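Local coordinates for protein NADH oxidase (Thermus thermophilus, PDB 6RVB) that uses NADH and a bound FAD to reduce coenzyme A disulfide, working as a two-subunit flavoprotein oxidoreductase with a redox-active centre, at residues W38-G42 against L60-P65; T113-L119 against T241-N246; A279-S285 against V301-G306. All coordinates share one frame; numbering follows the deposited sequence.

Contact 1: W38-G42 against L60-P65. With COA (coenzyme A), chain G.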
loop_
_atom_site.group_PDB
_atom_site.type_symbol
_atom_site.label_atom_id
_atom_site.label_comp_id
_atom_site.label_asym_id
_atom_site.label_seq_id
_atom_site.Cartn_x
_atom_site.Cartn_y
_atom_site.Cartn_z
ATOM N N TRP A 38 10.347 10.744 31.179
ATOM C CA TRP A 38 10.882 10.314 29.883
ATOM C C TRP A 38 10.362 11.221 28.768
ATOM O O TRP A 38 9.283 11.738 28.807
ATOM C CB TRP A 38 10.401 8.939 29.533
ATOM C CG TRP A 38 10.822 7.811 30.352
ATOM C CD1 TRP A 38 10.278 7.380 31.510
ATOM C CD2 TRP A 38 11.808 6.894 30.013
ATOM N NE1 TRP A 38 10.903 6.255 31.931
ATOM C CE2 TRP A 38 11.856 5.942 31.013
ATOM C CE3 TRP A 38 12.662 6.772 28.938
ATOM C CZ2 TRP A 38 12.729 4.900 30.979
ATOM C CZ3 TRP A 38 13.541 5.738 28.908
ATOM C CH2 TRP A 38 13.578 4.818 29.911
ATOM N N VAL A 39 11.099 11.353 27.707
ATOM C CA VAL A 39 10.790 12.357 26.707
ATOM C C VAL A 39 11.028 11.729 25.325
ATOM O O VAL A 39 11.879 10.849 25.146
ATOM C CB VAL A 39 11.671 13.668 26.984
ATOM C CG1 VAL A 39 12.908 13.765 26.149
ATOM C CG2 VAL A 39 10.885 14.895 26.861
ATOM N N SER A 40 10.264 12.144 24.346
ATOM C CA SER A 40 10.480 11.679 22.987
ATOM C C SER A 40 10.538 10.167 22.793
ATOM O O SER A 40 11.556 9.643 22.386
ATOM C CB SER A 40 11.736 12.318 22.441
ATOM O OG SER A 40 11.910 11.986 21.097
ATOM N N TYR A 41 9.446 9.458 23.039
ATOM C CA TYR A 41 9.473 8.008 22.940
ATOM C C TYR A 41 8.200 7.488 22.264
ATOM O O TYR A 41 7.168 8.140 22.182
ATOM C CB TYR A 41 9.637 7.409 24.342
ATOM C CG TYR A 41 8.459 7.744 25.261
ATOM C CD1 TYR A 41 8.451 8.870 26.006
ATOM C CD2 TYR A 41 7.330 6.918 25.328
ATOM C CE1 TYR A 41 7.391 9.162 26.775
ATOM C CE2 TYR A 41 6.261 7.221 26.098
ATOM C CZ TYR A 41 6.290 8.349 26.840
ATOM O OH TYR A 41 5.244 8.720 27.690
ATOM N N GLY A 42 8.244 6.269 21.780
ATOM C CA GLY A 42 7.154 5.830 20.966
ATOM C C GLY A 42 6.198 5.056 21.767
ATOM O O GLY A 42 6.357 3.879 21.831
ATOM N N LEU A 60 12.661 2.373 22.718
ATOM C CA LEU A 60 11.519 3.063 22.180
ATOM C C LEU A 60 11.803 4.590 22.160
ATOM O O LEU A 60 11.020 5.396 21.700
ATOM C CB LEU A 60 10.353 2.785 23.115
ATOM C CG LEU A 60 9.220 1.852 22.751
ATOM C CD1 LEU A 60 9.639 0.774 21.838
ATOM C CD2 LEU A 60 8.492 1.242 23.977
ATOM N N VAL A 61 12.911 5.014 22.732
ATOM C CA VAL A 61 13.170 6.437 22.837
ATOM C C VAL A 61 13.870 6.883 21.506
ATOM O O VAL A 61 14.756 6.208 20.970
ATOM C CB VAL A 61 14.074 6.728 24.014
ATOM C CG1 VAL A 61 15.439 6.148 23.710
ATOM C CG2 VAL A 61 14.287 8.212 24.128
ATOM N N ALA A 62 13.477 8.026 20.975
ATOM C CA ALA A 62 13.958 8.498 19.698
ATOM C C ALA A 62 15.120 9.444 19.908
ATOM O O ALA A 62 16.139 9.382 19.259
ATOM C CB ALA A 62 12.811 9.253 19.021
ATOM N N ARG A 63 14.958 10.360 20.816
ATOM C CA ARG A 63 16.006 11.253 21.117
ATOM C C ARG A 63 16.100 11.340 22.635
ATOM O O ARG A 63 15.086 11.362 23.299
ATOM C CB ARG A 63 15.663 12.595 20.571
ATOM C CG ARG A 63 16.868 13.434 20.363
ATOM C CD ARG A 63 16.688 14.471 19.334
ATOM N NE ARG A 63 16.508 13.853 18.056
ATOM C CZ ARG A 63 16.023 14.509 17.041
ATOM N NH1 ARG A 63 15.734 15.785 17.209
ATOM N NH2 ARG A 63 15.860 13.900 15.883
ATOM N N THR A 64 17.322 11.354 23.189
ATOM C CA THR A 64 17.579 11.374 24.650
ATOM C C THR A 64 17.805 12.772 25.025
ATOM O O THR A 64 18.115 13.575 24.156
ATOM C CB THR A 64 18.860 10.563 25.065
ATOM O OG1 THR A 64 20.020 11.128 24.456
ATOM C CG2 THR A 64 18.778 9.101 24.662
ATOM N N PRO A 65 17.664 13.090 26.318
ATOM C CA PRO A 65 17.701 14.519 26.645
ATOM C C PRO A 65 19.109 15.000 26.485
ATOM O O PRO A 65 19.262 16.201 26.241
ATOM C CB PRO A 65 17.206 14.573 28.108
ATOM C CG PRO A 65 16.517 13.397 28.280
ATOM C CD PRO A 65 17.337 12.347 27.512
HETATM N N1A COA G . 16.005 10.104 4.453
HETATM C C2A COA G . 16.128 11.434 4.201
HETATM N N3A COA G . 15.678 12.405 5.075
HETATM C C4A COA G . 15.049 12.138 6.258
HETATM C C5A COA G . 14.857 10.707 6.602
HETATM C C6A COA G . 15.369 9.651 5.629
HETATM N N6A COA G . 15.184 8.292 5.936
HETATM N N7A COA G . 14.225 10.661 7.795
HETATM C C8A COA G . 14.019 11.954 8.145
HETATM N N9A COA G . 14.506 12.845 7.249
HETATM C C1B COA G . 14.435 14.343 7.411
HETATM C C2B COA G . 12.992 14.849 7.477
HETATM O O2B COA G . 12.566 14.997 6.108
HETATM C C3B COA G . 13.053 16.185 8.231
HETATM O O3B COA G . 13.261 17.254 7.289
HETATM P P3B COA G . 13.411 18.828 7.598
HETATM O O7A COA G . 12.822 19.441 6.334
HETATM O O8A COA G . 12.702 19.104 8.905
HETATM O O9A COA G . 14.907 19.009 7.729
HETATM C C4B COA G . 14.290 16.041 9.078
HETATM O O4B COA G . 15.046 14.903 8.589
HETATM C C5B COA G . 13.932 15.881 10.560
HETATM O O5B COA G . 13.665 14.492 10.845
HETATM P P1A COA G . 14.031 13.803 12.263
HETATM O O1A COA G . 13.663 12.361 12.082
HETATM O O2A COA G . 15.443 14.249 12.667
HETATM O O3A COA G . 12.858 14.454 13.186
HETATM P P2A COA G . 12.879 15.674 14.239
HETATM O O4A COA G . 11.780 16.696 13.926
HETATM O O5A COA G . 14.295 16.176 14.554
HETATM O O6A COA G . 12.397 14.695 15.454
HETATM C CBP COA G . 11.346 13.912 17.395
HETATM C CCP COA G . 11.432 15.078 16.450
HETATM C CDP COA G . 12.299 12.847 16.865
HETATM C CEP COA G . 11.868 14.356 18.747
HETATM C CAP COA G . 9.834 13.516 17.379
HETATM O OAP COA G . 9.438 13.095 16.058
HETATM C C9P COA G . 9.473 12.414 18.348
HETATM O O9P COA G . 9.473 12.658 19.547
HETATM N N8P COA G . 9.196 11.175 17.912
HETATM C C7P COA G . 9.201 10.121 18.913
HETATM C C6P COA G . 7.818 10.030 19.538
HETATM C C5P COA G . 6.971 9.663 18.329
HETATM O O5P COA G . 6.542 10.499 17.543
HETATM N N4P COA G . 6.659 8.406 18.093
HETATM C C3P COA G . 5.317 8.274 17.522
HETATM C C2P COA G . 4.197 8.724 18.481
HETATM S S1P COA G . 3.401 7.256 19.283
#

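Contact 2: T113-L119 against T241-N246. With FAD (flavin-adenine dinucleotide), chain E.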
loop_
_atom_site.group_PDB
_atom_site.type_symbol
_atom_site.label_atom_id
_atom_site.label_comp_id
_atom_site.label_asym_id
_atom_site.label_seq_id
_atom_site.Cartn_x
_atom_site.Cartn_y
_atom_site.Cartn_z
ATOM N N THR A 113 0.308 18.620 26.129
ATOM C CA THR A 113 0.169 17.903 27.372
ATOM C C THR A 113 -0.463 16.570 27.215
ATOM O O THR A 113 -0.599 15.895 28.181
ATOM C CB THR A 113 -0.650 18.691 28.358
ATOM O OG1 THR A 113 -1.863 19.080 27.750
ATOM C CG2 THR A 113 0.066 19.944 28.749
ATOM N N GLY A 114 -0.867 16.224 25.994
ATOM C CA GLY A 114 -1.354 14.905 25.653
ATOM C C GLY A 114 -2.692 14.465 26.185
ATOM O O GLY A 114 -3.593 15.300 26.337
ATOM N N ALA A 115 -2.833 13.150 26.436
ATOM C CA ALA A 115 -4.087 12.564 26.968
ATOM C C ALA A 115 -3.823 11.521 28.074
ATOM O O ALA A 115 -2.750 10.859 28.057
ATOM C CB ALA A 115 -4.941 11.961 25.845
ATOM N N ARG A 116 -4.785 11.394 29.007
ATOM C CA ARG A 116 -4.757 10.423 30.070
ATOM C C ARG A 116 -5.846 9.438 29.831
ATOM O O ARG A 116 -6.842 9.748 29.183
ATOM C CB ARG A 116 -4.935 11.080 31.407
ATOM C CG ARG A 116 -6.136 11.926 31.524
ATOM C CD ARG A 116 -6.449 12.302 32.974
ATOM N NE ARG A 116 -6.577 13.732 33.050
ATOM C CZ ARG A 116 -7.725 14.390 33.060
ATOM N NH1 ARG A 116 -8.869 13.697 33.029
ATOM N NH2 ARG A 116 -7.711 15.748 33.110
ATOM N N PRO A 117 -5.654 8.201 30.293
ATOM C CA PRO A 117 -6.677 7.150 30.204
ATOM C C PRO A 117 -7.899 7.521 31.002
ATOM O O PRO A 117 -7.755 8.080 32.091
ATOM C CB PRO A 117 -6.011 5.969 30.859
ATOM C CG PRO A 117 -4.725 6.464 31.428
ATOM C CD PRO A 117 -4.356 7.671 30.700
ATOM N N SER A 118 -9.051 7.242 30.414
ATOM C CA SER A 118 -10.356 7.519 30.948
ATOM C C SER A 118 -10.908 6.263 31.600
ATOM O O SER A 118 -11.462 5.385 30.898
ATOM C CB SER A 118 -11.276 7.846 29.807
ATOM O OG SER A 118 -12.263 8.755 30.220
ATOM N N LEU A 119 -10.836 6.195 32.935
ATOM C CA LEU A 119 -11.285 5.030 33.703
ATOM C C LEU A 119 -12.765 4.951 33.951
ATOM O O LEU A 119 -13.405 5.943 34.288
ATOM C CB LEU A 119 -10.604 5.048 35.052
ATOM C CG LEU A 119 -9.138 5.199 34.805
ATOM C CD1 LEU A 119 -8.419 4.966 36.100
ATOM C CD2 LEU A 119 -8.651 4.244 33.574
ATOM N N THR A 241 -9.876 1.466 28.049
ATOM C CA THR A 241 -11.243 1.899 27.945
ATOM C C THR A 241 -11.287 3.320 27.403
ATOM O O THR A 241 -12.301 4.030 27.571
ATOM C CB THR A 241 -11.972 1.933 29.373
ATOM O OG1 THR A 241 -11.049 2.452 30.334
ATOM C CG2 THR A 241 -12.421 0.587 29.842
ATOM N N GLY A 242 -10.198 3.760 26.802
ATOM C CA GLY A 242 -10.235 5.070 26.209
ATOM C C GLY A 242 -9.459 6.171 26.892
ATOM O O GLY A 242 -9.058 6.071 28.017
ATOM N N ILE A 243 -9.252 7.262 26.177
ATOM C CA ILE A 243 -8.451 8.340 26.706
ATOM C C ILE A 243 -9.241 9.591 26.533
ATOM O O ILE A 243 -10.233 9.588 25.895
ATOM C CB ILE A 243 -7.167 8.494 25.928
ATOM C CG1 ILE A 243 -7.458 8.553 24.440
ATOM C CG2 ILE A 243 -6.276 7.294 26.098
ATOM C CD1 ILE A 243 -6.272 8.688 23.597
ATOM N N ARG A 244 -8.847 10.654 27.194
ATOM C CA ARG A 244 -9.492 11.951 27.082
ATOM C C ARG A 244 -8.275 12.910 27.099
ATOM O O ARG A 244 -7.196 12.623 27.618
ATOM C CB ARG A 244 -10.438 12.172 28.257
ATOM C CG ARG A 244 -9.715 12.531 29.717
ATOM C CD ARG A 244 -10.598 13.352 30.801
ATOM N NE ARG A 244 -11.795 12.553 31.190
ATOM C CZ ARG A 244 -12.191 12.222 32.435
ATOM N NH1 ARG A 244 -11.537 12.634 33.526
ATOM N NH2 ARG A 244 -13.270 11.450 32.590
ATOM N N PRO A 245 -8.403 14.059 26.501
ATOM C CA PRO A 245 -7.271 14.993 26.503
ATOM C C PRO A 245 -6.998 15.698 27.820
ATOM O O PRO A 245 -7.900 15.934 28.628
ATOM C CB PRO A 245 -7.696 16.023 25.507
ATOM C CG PRO A 245 -9.144 16.017 25.623
ATOM C CD PRO A 245 -9.590 14.623 25.881
ATOM N N ASN A 246 -5.724 16.028 28.018
ATOM C CA ASN A 246 -5.246 16.813 29.145
ATOM C C ASN A 246 -5.379 18.323 29.066
ATOM O O ASN A 246 -4.410 19.056 28.998
ATOM C CB ASN A 246 -3.835 16.441 29.391
ATOM C CG ASN A 246 -3.753 15.221 30.127
ATOM O OD1 ASN A 246 -4.566 14.988 31.020
ATOM N ND2 ASN A 246 -2.808 14.377 29.770
HETATM P PA FAD E . 1.515 12.208 24.986
HETATM O O1A FAD E . 0.172 11.745 25.761
HETATM O O2A FAD E . 2.348 11.226 24.135
HETATM O O5B FAD E . 2.580 12.930 26.045
HETATM C C5B FAD E . 2.184 13.992 26.979
HETATM C C4B FAD E . 3.210 14.170 28.098
HETATM O O4B FAD E . 3.088 15.512 28.535
HETATM C C3B FAD E . 2.991 13.185 29.235
HETATM O O3B FAD E . 4.138 12.286 29.448
HETATM C C2B FAD E . 2.848 14.114 30.362
HETATM O O2B FAD E . 3.718 13.492 31.310
HETATM C C1B FAD E . 3.323 15.518 29.874
HETATM N N9A FAD E . 2.505 16.568 30.571
HETATM C C8A FAD E . 1.142 16.563 30.754
HETATM N N7A FAD E . 0.719 17.568 31.568
HETATM C C5A FAD E . 1.830 18.265 31.913
HETATM C C6A FAD E . 2.061 19.472 32.756
HETATM N N6A FAD E . 0.966 20.079 33.302
HETATM N N1A FAD E . 3.351 19.885 32.904
HETATM C C2A FAD E . 4.389 19.213 32.272
HETATM N N3A FAD E . 4.297 18.097 31.474
HETATM C C4A FAD E . 3.023 17.607 31.269
HETATM N N1 FAD E . -0.504 6.126 17.531
HETATM C C2 FAD E . -0.418 5.743 16.216
HETATM O O2 FAD E . -0.463 6.610 15.292
HETATM N N3 FAD E . -0.256 4.440 15.916
HETATM C C4 FAD E . -0.132 3.438 16.855
HETATM O O4 FAD E . 0.036 2.189 16.573
HETATM C C4X FAD E . -0.173 3.807 18.306
HETATM N N5 FAD E . -0.035 2.820 19.262
HETATM C C5X FAD E . -0.109 3.212 20.575
HETATM C C6 FAD E . 0.009 2.239 21.599
HETATM C C7 FAD E . -0.047 2.613 22.957
HETATM C C7M FAD E . 0.090 1.536 23.996
HETATM C C8 FAD E . -0.224 4.064 23.346
HETATM C C8M FAD E . -0.296 4.527 24.777
HETATM C C9 FAD E . -0.370 5.036 22.334
HETATM C C9A FAD E . -0.321 4.701 20.951
HETATM N N10 FAD E . -0.436 5.730 19.939
HETATM C C10 FAD E . -0.377 5.276 18.595
HETATM C "C1'" FAD E . -0.688 7.154 20.250
HETATM C "C2'" FAD E . 0.494 7.943 20.718
HETATM O "O2'" FAD E . 0.900 7.520 22.012
HETATM C "C3'" FAD E . 0.119 9.389 20.882
HETATM O "O3'" FAD E . -0.744 9.791 19.824
HETATM C "C4'" FAD E . 1.461 10.143 20.847
HETATM O "O4'" FAD E . 2.471 9.723 21.832
HETATM C "C5'" FAD E . 1.262 11.670 20.781
HETATM O "O5'" FAD E . 1.131 12.281 22.058
HETATM P P FAD E . 1.457 13.821 22.422
HETATM O O1P FAD E . 2.919 14.138 22.156
HETATM O O2P FAD E . 0.367 14.901 22.228
HETATM O O3P FAD E . 1.329 13.560 24.018
#

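Contact 3: A279-S285 against V301-G306. With FAD (flavin-adenine dinucleotide), chain E.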
loop_
_atom_site.group_PDB
_atom_site.type_symbol
_atom_site.label_atom_id
_atom_site.label_comp_id
_atom_site.label_asym_id
_atom_site.label_seq_id
_atom_site.Cartn_x
_atom_site.Cartn_y
_atom_site.Cartn_z
ATOM N N ALA A 279 -0.325 21.314 20.302
ATOM C CA ALA A 279 0.064 20.166 19.447
ATOM C C ALA A 279 -0.124 18.756 20.059
ATOM O O ALA A 279 0.155 18.543 21.251
ATOM C CB ALA A 279 1.501 20.357 19.005
ATOM N N GLY A 280 -0.588 17.783 19.276
ATOM C CA GLY A 280 -0.634 16.407 19.755
ATOM C C GLY A 280 -1.961 15.921 20.321
ATOM O O GLY A 280 -3.049 16.302 19.839
ATOM N N ASP A 281 -1.937 15.083 21.340
ATOM C CA ASP A 281 -3.190 14.448 21.684
ATOM C C ASP A 281 -4.130 15.353 22.449
ATOM O O ASP A 281 -5.219 14.965 22.733
ATOM C CB ASP A 281 -3.012 13.155 22.460
ATOM C CG ASP A 281 -2.432 12.031 21.638
ATOM O OD1 ASP A 281 -2.329 12.190 20.382
ATOM O OD2 ASP A 281 -2.090 10.993 22.272
ATOM N N VAL A 282 -3.713 16.552 22.800
ATOM C CA VAL A 282 -4.532 17.476 23.526
ATOM C C VAL A 282 -5.243 18.380 22.525
ATOM O O VAL A 282 -6.036 19.217 22.915
ATOM C CB VAL A 282 -3.607 18.353 24.361
ATOM C CG1 VAL A 282 -2.714 19.123 23.495
ATOM C CG2 VAL A 282 -4.330 19.314 25.151
ATOM N N ALA A 283 -4.987 18.227 21.228
ATOM C CA ALA A 283 -5.507 19.195 20.242
ATOM C C ALA A 283 -6.451 18.661 19.175
ATOM O O ALA A 283 -6.252 17.580 18.662
ATOM C CB ALA A 283 -4.407 19.835 19.612
ATOM N N GLU A 284 -7.479 19.414 18.847
ATOM C CA GLU A 284 -8.433 19.029 17.817
ATOM C C GLU A 284 -7.759 19.175 16.461
ATOM O O GLU A 284 -6.807 19.904 16.304
ATOM C CB GLU A 284 -9.626 19.963 17.766
ATOM C CG GLU A 284 -10.479 20.047 18.966
ATOM C CD GLU A 284 -11.680 20.983 18.775
ATOM O OE1 GLU A 284 -12.761 20.630 19.333
ATOM O OE2 GLU A 284 -11.536 22.065 18.080
ATOM N N SER A 285 -8.274 18.481 15.457
ATOM C CA SER A 285 -7.807 18.607 14.078
ATOM C C SER A 285 -9.033 18.712 13.174
ATOM O O SER A 285 -10.140 18.266 13.538
ATOM C CB SER A 285 -6.930 17.430 13.644
ATOM O OG SER A 285 -5.870 17.113 14.536
ATOM N N VAL A 301 -0.351 12.198 13.534
ATOM C CA VAL A 301 -0.971 13.518 13.594
ATOM C C VAL A 301 -0.334 14.312 14.692
ATOM O O VAL A 301 -0.234 15.497 14.549
ATOM C CB VAL A 301 -2.571 13.581 13.575
ATOM C CG1 VAL A 301 -3.181 12.341 13.869
ATOM C CG2 VAL A 301 -3.077 14.562 14.523
ATOM N N ALA A 302 0.197 13.690 15.742
ATOM C CA ALA A 302 0.886 14.504 16.740
ATOM C C ALA A 302 2.184 15.036 16.200
ATOM O O ALA A 302 2.450 16.178 16.401
ATOM C CB ALA A 302 1.064 13.813 18.047
ATOM N N ASN A 303 2.975 14.266 15.474
ATOM C CA ASN A 303 4.150 14.881 14.836
ATOM C C ASN A 303 3.828 16.010 13.797
ATOM O O ASN A 303 4.556 17.006 13.653
ATOM C CB ASN A 303 5.004 13.853 14.150
ATOM C CG ASN A 303 5.821 13.087 15.061
ATOM O OD1 ASN A 303 6.991 13.338 15.151
ATOM N ND2 ASN A 303 5.253 12.083 15.673
ATOM N N LYS A 304 2.742 15.857 13.070
ATOM C CA LYS A 304 2.357 16.890 12.144
ATOM C C LYS A 304 1.949 18.176 12.871
ATOM O O LYS A 304 2.287 19.275 12.413
ATOM C CB LYS A 304 1.252 16.402 11.201
ATOM C CG LYS A 304 1.725 15.340 10.269
ATOM C CD LYS A 304 0.569 14.692 9.559
ATOM C CE LYS A 304 0.991 13.681 8.488
ATOM N NZ LYS A 304 -0.151 12.837 8.175
ATOM N N HIS A 305 1.232 18.058 13.991
ATOM C CA HIS A 305 0.874 19.236 14.702
ATOM C C HIS A 305 2.169 19.884 15.112
ATOM O O HIS A 305 2.382 21.082 14.828
ATOM C CB HIS A 305 0.133 18.914 15.930
ATOM C CG HIS A 305 -1.252 18.523 15.713
ATOM N ND1 HIS A 305 -2.081 18.152 16.741
ATOM C CD2 HIS A 305 -1.991 18.432 14.594
ATOM C CE1 HIS A 305 -3.262 17.850 16.261
ATOM N NE2 HIS A 305 -3.237 18.006 14.951
ATOM N N GLY A 306 3.033 19.115 15.785
ATOM C CA GLY A 306 4.225 19.669 16.382
ATOM C C GLY A 306 5.153 20.279 15.335
ATOM O O GLY A 306 5.630 21.426 15.506
HETATM P PA FAD E . 1.515 12.208 24.986
HETATM O O1A FAD E . 0.172 11.745 25.761
HETATM O O2A FAD E . 2.348 11.226 24.135
HETATM O O5B FAD E . 2.580 12.930 26.045
HETATM C C5B FAD E . 2.184 13.992 26.979
HETATM C C4B FAD E . 3.210 14.170 28.098
HETATM O O4B FAD E . 3.088 15.512 28.535
HETATM C C3B FAD E . 2.991 13.185 29.235
HETATM O O3B FAD E . 4.138 12.286 29.448
HETATM C C2B FAD E . 2.848 14.114 30.362
HETATM O O2B FAD E . 3.718 13.492 31.310
HETATM C C1B FAD E . 3.323 15.518 29.874
HETATM N N9A FAD E . 2.505 16.568 30.571
HETATM C C8A FAD E . 1.142 16.563 30.754
HETATM N N7A FAD E . 0.719 17.568 31.568
HETATM C C5A FAD E . 1.830 18.265 31.913
HETATM C C6A FAD E . 2.061 19.472 32.756
HETATM N N6A FAD E . 0.966 20.079 33.302
HETATM N N1A FAD E . 3.351 19.885 32.904
HETATM C C2A FAD E . 4.389 19.213 32.272
HETATM N N3A FAD E . 4.297 18.097 31.474
HETATM C C4A FAD E . 3.023 17.607 31.269
HETATM N N1 FAD E . -0.504 6.126 17.531
HETATM C C2 FAD E . -0.418 5.743 16.216
HETATM O O2 FAD E . -0.463 6.610 15.292
HETATM N N3 FAD E . -0.256 4.440 15.916
HETATM C C4 FAD E . -0.132 3.438 16.855
HETATM O O4 FAD E . 0.036 2.189 16.573
HETATM C C4X FAD E . -0.173 3.807 18.306
HETATM N N5 FAD E . -0.035 2.820 19.262
HETATM C C5X FAD E . -0.109 3.212 20.575
HETATM C C6 FAD E . 0.009 2.239 21.599
HETATM C C7 FAD E . -0.047 2.613 22.957
HETATM C C7M FAD E . 0.090 1.536 23.996
HETATM C C8 FAD E . -0.224 4.064 23.346
HETATM C C8M FAD E . -0.296 4.527 24.777
HETATM C C9 FAD E . -0.370 5.036 22.334
HETATM C C9A FAD E . -0.321 4.701 20.951
HETATM N N10 FAD E . -0.436 5.730 19.939
HETATM C C10 FAD E . -0.377 5.276 18.595
HETATM C "C1'" FAD E . -0.688 7.154 20.250
HETATM C "C2'" FAD E . 0.494 7.943 20.718
HETATM O "O2'" FAD E . 0.900 7.520 22.012
HETATM C "C3'" FAD E . 0.119 9.389 20.882
HETATM O "O3'" FAD E . -0.744 9.791 19.824
HETATM C "C4'" FAD E . 1.461 10.143 20.847
HETATM O "O4'" FAD E . 2.471 9.723 21.832
HETATM C "C5'" FAD E . 1.262 11.670 20.781
HETATM O "O5'" FAD E . 1.131 12.281 22.058
HETATM P P FAD E . 1.457 13.821 22.422
HETATM O O1P FAD E . 2.919 14.138 22.156
HETATM O O2P FAD E . 0.367 14.901 22.228
HETATM O O3P FAD E . 1.329 13.560 24.018
#

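Contact 1: W38-G42 against L60-P65
S40 OG is gripped from several sides: it donates to O9P in the pantetheine arm of coenzyme A (3.0 Å), takes a weak, bent hydrogen bond from R63 N (3.5 Å), and has the methyl of A62 against it. With OG anti to the backbone N (chi1 -175°), the hydroxyl lies beside the serine's own carbonyl carbon, and the carbonyl is used as well: A62 N points almost straight at S40 O (2.9 Å, 179°). Two residues on, G42 N reaches L60 O at 2.9 Å, so the two loops, running in nearly opposite directions, are bridged at Y41 and V61. The loop S40-G42 leads into C44, the residue that binds coenzyme A covalently in this class-III pyridine nucleotide-disulfide oxidoreductase. R63 suits the opposite loop because a long cation can reach the pyrophosphate. Bent at chi3, it grips O5A of the coenzyme with both NH1 (3.0 Å) and NH2 (3.1 Å), and NH2 also donates to O2A. Methyl CDP of the coenzyme lies over one guanidinium face, toward its rim, and F68 makes a cation-pi contact with R63. Farther along, V39 CG1 rests on the ring of P65, 4.2 Å from its CG.

Contact 2: T113-L119 against T241-N246
R116 holds CG between its backbone N and carbonyl carbon (chi1 54°), whereas N246 swings CG anti to its own carbonyl carbon (chi1 -80°), and the two side chains cross obliquely. R116 NE makes a weak, strongly bent hydrogen bond to N246 OD1 (3.1 Å), the guanidinium and amide planes being well tilted from each other. The other end of the amide, ND2, donates to T113 O at 3.1 Å, tilted from that carbonyl's plane, so asparagine uses an acceptor and a donor at once, which probably steadies the orientation of its amide. T113 OG1 returns a bond to N246 O (2.8 Å), and N246 N closes onto G114 O. These segments form the two-stranded antiparallel ribbon that follows the Ala-Thr-Gly motifs of the FAD and NADH domains in the glutathione-reductase fold. R116 and R244 are its hydrogen-bonded pair, each N donating to the other's O at 3.0 Å. P117 and P245 occupy non-hydrogen-bonded pairs, where a residue without an N-H costs the ribbon no bond. R116 and R244 put their guanidinium groups on one face with planes nearly perpendicular; their modelled closeness is doubtful, and E248 offers R116 a long, weak ion pair. At the far end S118 N points nearly straight at G242 O (2.7 Å), while T241 OG1 donates to S118 O (3.0 Å) from above the carbonyl plane. Glycine suits both ligand-facing positions: a CB on G114 would strike O1A of FAD, which A115 N reaches by a weak bond (3.4 Å), and the backbone angles of G242, weakly bonded through N to NAD, leave no room for one.

Contact 3: A279-S285 against V301-G306
H305 fills the tight heart of this buried contact, where helix 299-313 meets the Gly-Asp motif that binds the FAD pyrophosphate and ribityl chain in this flavoprotein family. Its CG lies anti to the carbonyl carbon (chi1 -76°), which carries the imidazole across to the loop, edge first. G280 N donates to ND1 in the ring plane (3.0 Å, 161°), and farther round the ring edge S285 OG and NE2 share a hydrogen bond of 2.8 Å. Histidine suits the place because one flat ring offers two nitrogens at separate points of its edge. With the imidazole replaced by an alanine, G280 N and S285 OG would probably lose these partners and a gap would open between helix and loop. Small residues let the backbones close in: A279 CB packs on H305 CB (3.7 Å), and A302 CB touches both G280 CA and C5' of FAD. A side chain on G280 would strike the flavin phosphate.

Away from this core the pairing is looser. E284 turns from the helix to bond T260, and K304, partly exposed, packs on W432 of the second subunit. D281 barely touches the helix; its OD2 forms a salt bridge with R134, and O3' of the ribityl chain donates to D281 OD1 at 2.9 Å.

In the fold
Contacts 2 and 3 share the FAD and touch each other through V282, whose CG2 lies 3.6 Å from T113 OG1; their centres are 14 Å apart. R134 also ties them, through a weak hydrogen bond to A115 O and its salt bridge to D281. Contact 1 stands apart, its nearest atoms about 8 Å from either of the others and its centre 17 Å from that of contact 3, but coenzyme A bridges this distance, bonded to S40 and R63 on one side and to N303 on the other. Contact 2 borders NAD, whereas contact 1 lies beside C44, with the FAD between them.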